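Local structure of RNase NGR3 (1VD3) at residues Ser41-Trp46 against Ile173-Leu178; Glu77-Ser82 against Asp118-Ser123. The protein probably cleaves RNA as a ribonuclease of the T2 family, and binds the nucleotide 2'-UMP in its active-site cleft. All blocks are in the same frame, centred on the assembly; numbering follows the deposited sequence.

Overall arrangement
Interactions 1 and 2 are neighbours, with centres about 10 Å apart. Interaction 1 (41-46 with 173-178) lies in the sheet near the centre of the chain and holds His43 and Trp46 of the 2'-UMP pocket. Interaction 2 (77-82 with 118-123) joins two helices at the surface, next to strand 41-48, which carries those residues. The two meet along this strand. Ile42 N is 2.8 Å from Asn79 O, a probable hydrogen bond, and Trp80 NE1 lies 3.1 Å from His43 O in a packing contact. The side chain of Arg120 remains about 10 Å from that of His43, while Trp80 of the same interaction touches Glu97, a predicted active-site residue.

Interaction 1: Ser41-Trp46 against Ile173-Leu178; sequences SIHGLW and IYQVYL. With U2P (phosphoric acid mono-[2-(2,4-dioxo-3,4-dihydro-2H-pyrimidin-1-yl)-4-hydroxy-5-hydroxymethyl-tetrahydro-furan-3-yl] ester), chain B.
His43 and Gln175 make the tight part of this contact. The His43 ND1-H points almost straight at Gln175 OE1, at 2.6 Å with an N-H...O angle of 170°. OE1 lies close to the imidazole plane, while the amide is turned 50° from the ring. The His43 CG is anti to the backbone N (chi1 172°), which carries the ring toward Gln175. The far nitrogen of His43, NE2, donates to U2P O3P at 2.9 Å. Both ring nitrogens are therefore held, and the ring has little freedom to flip. Gln175 NE2 is bonded to Glu162, which fixes which end of the amide faces His43.

The Trp46 end is looser across the strands. Trp46 CZ3 meets Tyr177 CE2 obliquely at 3.8 Å, their one close contact. The indole serves the ligand more: uracil lies over one face, with Trp46 CE3 3.5 Å from U2P N3. Trp46 CZ2 is as close to U2P C2'. Trp46 NE1 bonds to Glu97, and Tyr177 OH to Glu162. With an alanine here, the uracil and ribose would probably lose the surface they rest on, and Glu97 its indole donor.

Strand 10-16 pairs with both strands, so side chains alone bridge them. A classic beta bulge at His43 and Gly44 faces Val14. The whole is the sheet-borne nucleotide site of the RNase T2 fold, with His43 a predicted catalytic residue.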
ATOM      1  N   SER A  41      -6.013   0.157  -1.059  1.00 16.44           N
ATOM      2  CA  SER A  41      -5.873   0.592   0.319  1.00 15.98           C
ATOM      3  C   SER A  41      -4.397   0.745   0.652  1.00 15.35           C
ATOM      4  O   SER A  41      -3.531   0.268  -0.077  1.00 14.30           O
ATOM      5  CB  SER A  41      -6.493  -0.439   1.256  1.00 17.83           C
ATOM      6  OG  SER A  41      -5.789  -1.663   1.167  1.00 23.72           O
ATOM      7  N   ILE A  42      -4.114   1.402   1.764  1.00 15.77           N
ATOM      8  CA  ILE A  42      -2.735   1.608   2.186  1.00 13.35           C
ATOM      9  C   ILE A  42      -2.219   0.416   2.982  1.00 13.61           C
ATOM     10  O   ILE A  42      -2.924  -0.110   3.843  1.00 14.39           O
ATOM     11  CB  ILE A  42      -2.624   2.860   3.091  1.00 13.50           C
ATOM     12  CG1 ILE A  42      -3.026   4.109   2.300  1.00 13.12           C
ATOM     13  CG2 ILE A  42      -1.204   2.985   3.653  1.00 11.63           C
ATOM     14  CD1 ILE A  42      -3.393   5.293   3.174  1.00 13.70           C
ATOM     15  N   HIS A  43      -1.006  -0.035   2.676  1.00 12.85           N
ATOM     16  CA  HIS A  43      -0.398  -1.102   3.469  1.00 13.93           C
ATOM     17  C   HIS A  43       0.519  -0.336   4.416  1.00 13.38           C
ATOM     18  O   HIS A  43       0.456  -0.510   5.632  1.00 13.26           O
ATOM     19  CB  HIS A  43       0.430  -2.081   2.614  1.00 13.26           C
ATOM     20  CG  HIS A  43       1.217  -3.075   3.422  1.00 19.90           C
ATOM     21  ND1 HIS A  43       1.612  -4.297   2.920  1.00 25.83           N
ATOM     22  CD2 HIS A  43       1.692  -3.022   4.691  1.00 23.57           C
ATOM     23  CE1 HIS A  43       2.295  -4.953   3.844  1.00 27.54           C
ATOM     24  NE2 HIS A  43       2.358  -4.200   4.928  1.00 23.86           N
ATOM     25  N   GLY A  44       1.365   0.526   3.851  1.00 14.40           N
ATOM     26  CA  GLY A  44       2.259   1.309   4.689  1.00 15.72           C
ATOM     27  C   GLY A  44       3.163   2.285   3.962  1.00 13.11           C
ATOM     28  O   GLY A  44       3.262   2.265   2.739  1.00 11.40           O
ATOM     29  N   LEU A  45       3.804   3.160   4.730  1.00 12.69           N
ATOM     30  CA  LEU A  45       4.746   4.154   4.206  1.00 11.78           C
ATOM     31  C   LEU A  45       6.053   3.764   4.899  1.00 11.84           C
ATOM     32  O   LEU A  45       6.193   3.942   6.112  1.00 11.09           O
ATOM     33  CB  LEU A  45       4.307   5.561   4.619  1.00 12.84           C
ATOM     34  CG  LEU A  45       5.171   6.742   4.168  1.00 12.79           C
ATOM     35  CD1 LEU A  45       5.337   6.734   2.654  1.00 11.39           C
ATOM     36  CD2 LEU A  45       4.517   8.036   4.635  1.00 13.29           C
ATOM     37  N   TRP A  46       7.000   3.233   4.129  1.00 11.59           N
ATOM     38  CA  TRP A  46       8.249   2.733   4.694  1.00 11.97           C
ATOM     39  C   TRP A  46       9.563   3.446   4.397  1.00 14.12           C
ATOM     40  O   TRP A  46       9.968   3.557   3.244  1.00 13.93           O
ATOM     41  CB  TRP A  46       8.470   1.270   4.288  1.00 11.80           C
ATOM     42  CG  TRP A  46       7.309   0.332   4.404  1.00 11.58           C
ATOM     43  CD1 TRP A  46       6.285   0.377   5.308  1.00 13.56           C
ATOM     44  CD2 TRP A  46       7.117  -0.867   3.642  1.00 15.46           C
ATOM     45  NE1 TRP A  46       5.470  -0.728   5.160  1.00 14.55           N
ATOM     46  CE2 TRP A  46       5.961  -1.505   4.142  1.00 14.61           C
ATOM     47  CE3 TRP A  46       7.818  -1.465   2.585  1.00 15.95           C
ATOM     48  CZ2 TRP A  46       5.486  -2.713   3.618  1.00 16.98           C
ATOM     49  CZ3 TRP A  46       7.343  -2.672   2.063  1.00 14.43           C
ATOM     50  CH2 TRP A  46       6.192  -3.278   2.581  1.00 16.55           C
ATOM     51  N   ILE A 173      -2.694  -8.800  -9.447  1.00 15.39           N
ATOM     52  CA  ILE A 173      -2.016  -7.629  -8.914  1.00 17.29           C
ATOM     53  C   ILE A 173      -2.326  -7.644  -7.417  1.00 16.35           C
ATOM     54  O   ILE A 173      -3.490  -7.689  -7.017  1.00 16.92           O
ATOM     55  CB  ILE A 173      -2.539  -6.324  -9.563  1.00 17.97           C
ATOM     56  CG1 ILE A 173      -1.881  -5.114  -8.892  1.00 15.79           C
ATOM     57  CG2 ILE A 173      -4.054  -6.240  -9.440  1.00 17.85           C
ATOM     58  CD1 ILE A 173      -2.087  -3.812  -9.634  1.00 17.80           C
ATOM     59  N   TYR A 174      -1.283  -7.633  -6.592  1.00 15.68           N
ATOM     60  CA  TYR A 174      -1.460  -7.679  -5.145  1.00 14.70           C
ATOM     61  C   TYR A 174      -1.104  -6.357  -4.480  1.00 14.76           C
ATOM     62  O   TYR A 174      -1.920  -5.787  -3.755  1.00 14.80           O
ATOM     63  CB  TYR A 174      -0.618  -8.822  -4.566  1.00 15.76           C
ATOM     64  CG  TYR A 174      -0.585  -8.903  -3.050  1.00 18.65           C
ATOM     65  CD1 TYR A 174      -1.763  -8.969  -2.301  1.00 21.08           C
ATOM     66  CD2 TYR A 174       0.631  -8.931  -2.368  1.00 18.22           C
ATOM     67  CE1 TYR A 174      -1.724  -9.060  -0.906  1.00 25.43           C
ATOM     68  CE2 TYR A 174       0.682  -9.023  -0.981  1.00 20.84           C
ATOM     69  CZ  TYR A 174      -0.492  -9.086  -0.256  1.00 23.61           C
ATOM     70  OH  TYR A 174      -0.426  -9.171   1.116  1.00 24.18           O
ATOM     71  N   GLN A 175       0.114  -5.872  -4.715  1.00 12.77           N
ATOM     72  CA  GLN A 175       0.524  -4.600  -4.134  1.00 13.62           C
ATOM     73  C   GLN A 175       1.222  -3.704  -5.148  1.00 13.07           C
ATOM     74  O   GLN A 175       1.818  -4.176  -6.115  1.00 14.77           O
ATOM     75  CB  GLN A 175       1.417  -4.832  -2.906  1.00 13.72           C
ATOM     76  CG  GLN A 175       0.642  -5.447  -1.744  1.00 14.78           C
ATOM     77  CD  GLN A 175       1.408  -5.458  -0.437  1.00 14.42           C
ATOM     78  OE1 GLN A 175       0.841  -5.189   0.621  1.00 16.07           O
ATOM     79  NE2 GLN A 175       2.694  -5.783  -0.498  1.00 11.37           N
ATOM     80  N   VAL A 176       1.120  -2.399  -4.930  1.00 13.57           N
ATOM     81  CA  VAL A 176       1.736  -1.429  -5.822  1.00 10.91           C
ATOM     82  C   VAL A 176       2.682  -0.556  -5.021  1.00 11.83           C
ATOM     83  O   VAL A 176       2.281   0.067  -4.036  1.00 12.22           O
ATOM     84  CB  VAL A 176       0.675  -0.529  -6.493  1.00 11.50           C
ATOM     85  CG1 VAL A 176       1.359   0.495  -7.394  1.00 13.27           C
ATOM     86  CG2 VAL A 176      -0.290  -1.386  -7.307  1.00 11.86           C
ATOM     87  N   TYR A 177       3.939  -0.523  -5.446  1.00 12.60           N
ATOM     88  CA  TYR A 177       4.953   0.271  -4.768  1.00 12.90           C
ATOM     89  C   TYR A 177       5.310   1.516  -5.562  1.00 13.40           C
ATOM     90  O   TYR A 177       5.576   1.439  -6.758  1.00 14.04           O
ATOM     91  CB  TYR A 177       6.245  -0.537  -4.574  1.00 11.93           C
ATOM     92  CG  TYR A 177       6.145  -1.740  -3.661  1.00 10.70           C
ATOM     93  CD1 TYR A 177       5.318  -2.811  -3.981  1.00 13.21           C
ATOM     94  CD2 TYR A 177       6.937  -1.834  -2.512  1.00 12.85           C
ATOM     95  CE1 TYR A 177       5.276  -3.953  -3.190  1.00 14.64           C
ATOM     96  CE2 TYR A 177       6.906  -2.976  -1.711  1.00 14.20           C
ATOM     97  CZ  TYR A 177       6.072  -4.032  -2.059  1.00 17.97           C
ATOM     98  OH  TYR A 177       6.028  -5.176  -1.291  1.00 20.03           O
ATOM     99  N   LEU A 178       5.326   2.654  -4.881  1.00 14.71           N
ATOM    100  CA  LEU A 178       5.717   3.926  -5.479  1.00 14.52           C
ATOM    101  C   LEU A 178       6.698   4.526  -4.479  1.00 17.24           C
ATOM    102  O   LEU A 178       6.652   4.192  -3.296  1.00 16.51           O
ATOM    103  CB  LEU A 178       4.506   4.849  -5.656  1.00 14.09           C
ATOM    104  CG  LEU A 178       3.552   4.487  -6.802  1.00 14.24           C
ATOM    105  CD1 LEU A 178       2.312   5.356  -6.733  1.00 15.01           C
ATOM    106  CD2 LEU A 178       4.264   4.679  -8.136  1.00 15.87           C
TER
HETATM  107  O5' U2P B 214       6.316  -9.426   2.553  1.00 47.66           O
HETATM  108  C5' U2P B 214       7.428  -8.814   3.253  1.00 37.50           C
HETATM  109  C4' U2P B 214       6.917  -8.060   4.489  1.00 34.84           C
HETATM  110  O4' U2P B 214       8.081  -7.408   5.187  1.00 32.96           O
HETATM  111  C1' U2P B 214       8.021  -5.895   5.317  1.00 31.77           C
HETATM  112  N1  U2P B 214       9.096  -5.101   4.577  1.00 28.14           N
HETATM  113  C6  U2P B 214       9.430  -5.619   3.349  1.00 24.92           C
HETATM  114  C5  U2P B 214      10.222  -4.902   2.415  1.00 27.00           C
HETATM  115  C4  U2P B 214      10.736  -3.572   2.813  1.00 24.74           C
HETATM  116  O4  U2P B 214      11.342  -2.843   2.034  1.00 24.13           O
HETATM  117  N3  U2P B 214      10.477  -3.188   4.167  1.00 23.63           N
HETATM  118  C2  U2P B 214       9.694  -3.905   5.103  1.00 23.96           C
HETATM  119  O2  U2P B 214       9.571  -3.497   6.239  1.00 28.27           O
HETATM  120  C2' U2P B 214       6.512  -5.673   5.076  1.00 32.50           C
HETATM  121  O2' U2P B 214       5.719  -5.862   6.286  1.00 32.98           O
HETATM  122  P   U2P B 214       5.532  -4.846   7.472  1.00 21.39           P
HETATM  123  O1P U2P B 214       4.931  -5.001   8.772  1.00 27.21           O
HETATM  124  O2P U2P B 214       6.693  -3.902   7.487  1.00 29.26           O
HETATM  125  O3P U2P B 214       4.473  -4.015   6.928  1.00 25.63           O
HETATM  126  C3' U2P B 214       6.106  -6.797   4.108  1.00 32.12           C
HETATM  127  O3' U2P B 214       4.663  -7.050   4.276  1.00 31.16           O

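Interaction 2: Glu77-Ser82 against Asp118-Ser123; sequences EKNWPS and DFRKKS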
ATOM      1  N   GLU A  77     -10.078   3.690   8.645  1.00 17.75           N
ATOM      2  CA  GLU A  77     -10.770   2.407   8.708  1.00 19.96           C
ATOM      3  C   GLU A  77     -11.163   1.994   7.300  1.00 19.30           C
ATOM      4  O   GLU A  77     -11.299   0.809   7.008  1.00 20.22           O
ATOM      5  CB  GLU A  77     -12.023   2.505   9.585  1.00 20.98           C
ATOM      6  CG  GLU A  77     -11.734   2.893  11.022  1.00 23.56           C
ATOM      7  CD  GLU A  77     -12.977   2.877  11.891  1.00 30.56           C
ATOM      8  OE1 GLU A  77     -14.007   3.444  11.473  1.00 32.05           O
ATOM      9  OE2 GLU A  77     -12.920   2.302  12.997  1.00 36.79           O
ATOM     10  N   LYS A  78     -11.332   2.978   6.421  1.00 22.02           N
ATOM     11  CA  LYS A  78     -11.723   2.691   5.046  1.00 22.41           C
ATOM     12  C   LYS A  78     -10.587   2.694   4.027  1.00 21.79           C
ATOM     13  O   LYS A  78     -10.668   2.002   3.017  1.00 23.52           O
ATOM     14  CB  LYS A  78     -12.811   3.667   4.590  1.00 25.59           C
ATOM     15  CG  LYS A  78     -14.162   3.431   5.252  1.00 31.17           C
ATOM     16  CD  LYS A  78     -15.270   4.168   4.523  1.00 38.03           C
ATOM     17  CE  LYS A  78     -16.629   3.887   5.153  1.00 41.76           C
ATOM     18  NZ  LYS A  78     -17.742   4.523   4.387  1.00 41.60           N
ATOM     19  N   ASN A  79      -9.535   3.464   4.284  1.00 20.35           N
ATOM     20  CA  ASN A  79      -8.421   3.536   3.343  1.00 20.38           C
ATOM     21  C   ASN A  79      -7.161   2.810   3.800  1.00 18.19           C
ATOM     22  O   ASN A  79      -6.206   2.678   3.029  1.00 14.30           O
ATOM     23  CB  ASN A  79      -8.070   4.997   3.039  1.00 23.48           C
ATOM     24  CG  ASN A  79      -9.200   5.739   2.349  1.00 28.78           C
ATOM     25  OD1 ASN A  79      -9.879   5.194   1.479  1.00 28.88           O
ATOM     26  ND2 ASN A  79      -9.396   6.995   2.727  1.00 27.99           N
ATOM     27  N   TRP A  80      -7.165   2.345   5.047  1.00 16.03           N
ATOM     28  CA  TRP A  80      -6.020   1.633   5.610  1.00 17.17           C
ATOM     29  C   TRP A  80      -6.525   0.531   6.540  1.00 17.17           C
ATOM     30  O   TRP A  80      -6.094   0.417   7.692  1.00 15.43           O
ATOM     31  CB  TRP A  80      -5.150   2.607   6.403  1.00 16.27           C
ATOM     32  CG  TRP A  80      -3.759   2.119   6.666  1.00 16.23           C
ATOM     33  CD1 TRP A  80      -3.339   0.821   6.752  1.00 16.76           C
ATOM     34  CD2 TRP A  80      -2.604   2.933   6.891  1.00 15.60           C
ATOM     35  NE1 TRP A  80      -1.986   0.779   7.015  1.00 17.19           N
ATOM     36  CE2 TRP A  80      -1.513   2.061   7.107  1.00 13.27           C
ATOM     37  CE3 TRP A  80      -2.384   4.317   6.933  1.00 17.25           C
ATOM     38  CZ2 TRP A  80      -0.218   2.530   7.363  1.00 15.87           C
ATOM     39  CZ3 TRP A  80      -1.096   4.784   7.188  1.00 15.91           C
ATOM     40  CH2 TRP A  80      -0.031   3.889   7.400  1.00 16.32           C
ATOM     41  N   PRO A  81      -7.443  -0.307   6.047  1.00 19.41           N
ATOM     42  CA  PRO A  81      -7.998  -1.389   6.859  1.00 19.06           C
ATOM     43  C   PRO A  81      -7.044  -2.549   7.104  1.00 19.93           C
ATOM     44  O   PRO A  81      -6.058  -2.726   6.389  1.00 17.56           O
ATOM     45  CB  PRO A  81      -9.198  -1.830   6.039  1.00 20.73           C
ATOM     46  CG  PRO A  81      -8.658  -1.730   4.642  1.00 19.93           C
ATOM     47  CD  PRO A  81      -7.952  -0.385   4.663  1.00 19.09           C
ATOM     48  N   SER A  82      -7.337  -3.326   8.140  1.00 18.71           N
ATOM     49  CA  SER A  82      -6.557  -4.518   8.430  1.00 19.37           C
ATOM     50  C   SER A  82      -7.436  -5.663   7.945  1.00 19.87           C
ATOM     51  O   SER A  82      -8.601  -5.753   8.323  1.00 21.31           O
ATOM     52  CB  SER A  82      -6.307  -4.676   9.928  1.00 22.05           C
ATOM     53  OG  SER A  82      -5.697  -5.931  10.181  1.00 23.26           O
ATOM     54  N   ASP A 118      -2.669  11.204   2.120  1.00 14.43           N
ATOM     55  CA  ASP A 118      -2.492  12.137   1.008  1.00 15.93           C
ATOM     56  C   ASP A 118      -1.911  11.471  -0.234  1.00 16.28           C
ATOM     57  O   ASP A 118      -2.376  11.707  -1.349  1.00 16.28           O
ATOM     58  CB  ASP A 118      -1.589  13.306   1.406  1.00 18.23           C
ATOM     59  CG  ASP A 118      -2.272  14.290   2.340  1.00 21.85           C
ATOM     60  OD1 ASP A 118      -3.509  14.207   2.497  1.00 20.30           O
ATOM     61  OD2 ASP A 118      -1.570  15.154   2.907  1.00 18.49           O
ATOM     62  N   PHE A 119      -0.887  10.646  -0.056  1.00 15.10           N
ATOM     63  CA  PHE A 119      -0.292   9.991  -1.209  1.00 14.62           C
ATOM     64  C   PHE A 119      -1.188   8.933  -1.830  1.00 14.22           C
ATOM     65  O   PHE A 119      -1.086   8.658  -3.024  1.00 14.91           O
ATOM     66  CB  PHE A 119       1.082   9.423  -0.845  1.00 14.82           C
ATOM     67  CG  PHE A 119       2.138  10.483  -0.726  1.00 18.14           C
ATOM     68  CD1 PHE A 119       2.647  10.853   0.513  1.00 18.78           C
ATOM     69  CD2 PHE A 119       2.580  11.158  -1.858  1.00 19.28           C
ATOM     70  CE1 PHE A 119       3.576  11.885   0.622  1.00 18.37           C
ATOM     71  CE2 PHE A 119       3.510  12.194  -1.759  1.00 21.74           C
ATOM     72  CZ  PHE A 119       4.008  12.557  -0.515  1.00 19.26           C
ATOM     73  N   ARG A 120      -2.070   8.333  -1.035  1.00 13.01           N
ATOM     74  CA  ARG A 120      -2.976   7.343  -1.600  1.00 15.27           C
ATOM     75  C   ARG A 120      -3.905   8.106  -2.551  1.00 16.35           C
ATOM     76  O   ARG A 120      -4.171   7.672  -3.676  1.00 17.35           O
ATOM     77  CB  ARG A 120      -3.818   6.664  -0.512  1.00 13.13           C
ATOM     78  CG  ARG A 120      -4.541   5.413  -1.019  1.00 15.00           C
ATOM     79  CD  ARG A 120      -5.709   5.031  -0.129  1.00 16.94           C
ATOM     80  NE  ARG A 120      -6.785   6.012  -0.239  1.00 22.58           N
ATOM     81  CZ  ARG A 120      -7.703   6.017  -1.202  1.00 26.74           C
ATOM     82  NH1 ARG A 120      -7.695   5.082  -2.147  1.00 27.15           N
ATOM     83  NH2 ARG A 120      -8.614   6.978  -1.236  1.00 25.97           N
ATOM     84  N   LYS A 121      -4.384   9.258  -2.096  1.00 18.14           N
ATOM     85  CA  LYS A 121      -5.285  10.068  -2.908  1.00 20.77           C
ATOM     86  C   LYS A 121      -4.583  10.607  -4.151  1.00 19.35           C
ATOM     87  O   LYS A 121      -5.130  10.565  -5.250  1.00 21.80           O
ATOM     88  CB  LYS A 121      -5.845  11.228  -2.077  1.00 24.75           C
ATOM     89  CG  LYS A 121      -6.689  10.785  -0.890  1.00 32.70           C
ATOM     90  CD  LYS A 121      -7.229  11.978  -0.105  1.00 39.37           C
ATOM     91  CE  LYS A 121      -8.156  11.535   1.023  1.00 41.60           C
ATOM     92  NZ  LYS A 121      -7.465  10.672   2.028  1.00 44.68           N
ATOM     93  N   LYS A 122      -3.367  11.110  -3.974  1.00 21.43           N
ATOM     94  CA  LYS A 122      -2.603  11.652  -5.090  1.00 22.08           C
ATOM     95  C   LYS A 122      -2.303  10.595  -6.148  1.00 24.62           C
ATOM     96  O   LYS A 122      -2.418  10.865  -7.346  1.00 23.96           O
ATOM     97  CB  LYS A 122      -1.293  12.258  -4.587  1.00 26.38           C
ATOM     98  CG  LYS A 122      -1.472  13.464  -3.682  1.00 34.64           C
ATOM     99  CD  LYS A 122      -0.137  13.939  -3.130  1.00 38.62           C
ATOM    100  CE  LYS A 122      -0.316  15.105  -2.171  1.00 41.58           C
ATOM    101  NZ  LYS A 122       0.976  15.532  -1.565  1.00 43.86           N
ATOM    102  N   SER A 123      -1.923   9.393  -5.712  1.00 19.57           N
ATOM    103  CA  SER A 123      -1.601   8.328  -6.656  1.00 19.13           C
ATOM    104  C   SER A 123      -2.832   7.916  -7.456  1.00 20.24           C
ATOM    105  O   SER A 123      -2.709   7.446  -8.580  1.00 14.69           O
ATOM    106  CB  SER A 123      -0.991   7.122  -5.933  1.00 15.75           C
ATOM    107  OG  SER A 123      -1.915   6.519  -5.052  1.00 17.72           O
TER
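Asn79 lays its side-chain amide over one face of the Arg120 guanidinium. This is helix-to-helix packing in the alpha+beta fold of RNase T2: the C-terminal end of helix 73-79 meets the last turns of helix 109-123. The two planes are only 16° apart, so the groups stack. Asn79 OD1 sits 3.3 Å above the plane of the Arg120 guanidinium, toward its rim. Asn79 OD1 is 3.5 Å from Arg120 NH2, but the angle is too poor for a hydrogen bond. The contact is thus one of stacked flat groups, probably helped by the pull between the amide oxygen and the positive charge. Arg120 NE is buried beneath Asn79 CG, at 3.6 Å, and has no hydrogen-bond partner in the model. Lys121 is looser and lies at the exposed margin, its NZ 4.2 Å from Asn79 ND2.

A second shell sets the guanidinium in place. The Arg120 chain bends at its third torsion (chi3 69°), which turns the flat group beneath the amide. Its NH1 forms a salt bridge with Asp39. Its side chain also packs on Phe13, Gln15 and Ile42, and so reaches the sheet. On the other side of the contact, the helix ends after Asn79, and Trp80 leads the chain away. The backbone at this helix end is tied to strand 41-48: Asn79 O probably accepts a hydrogen bond from Ile42 N at 2.8 Å.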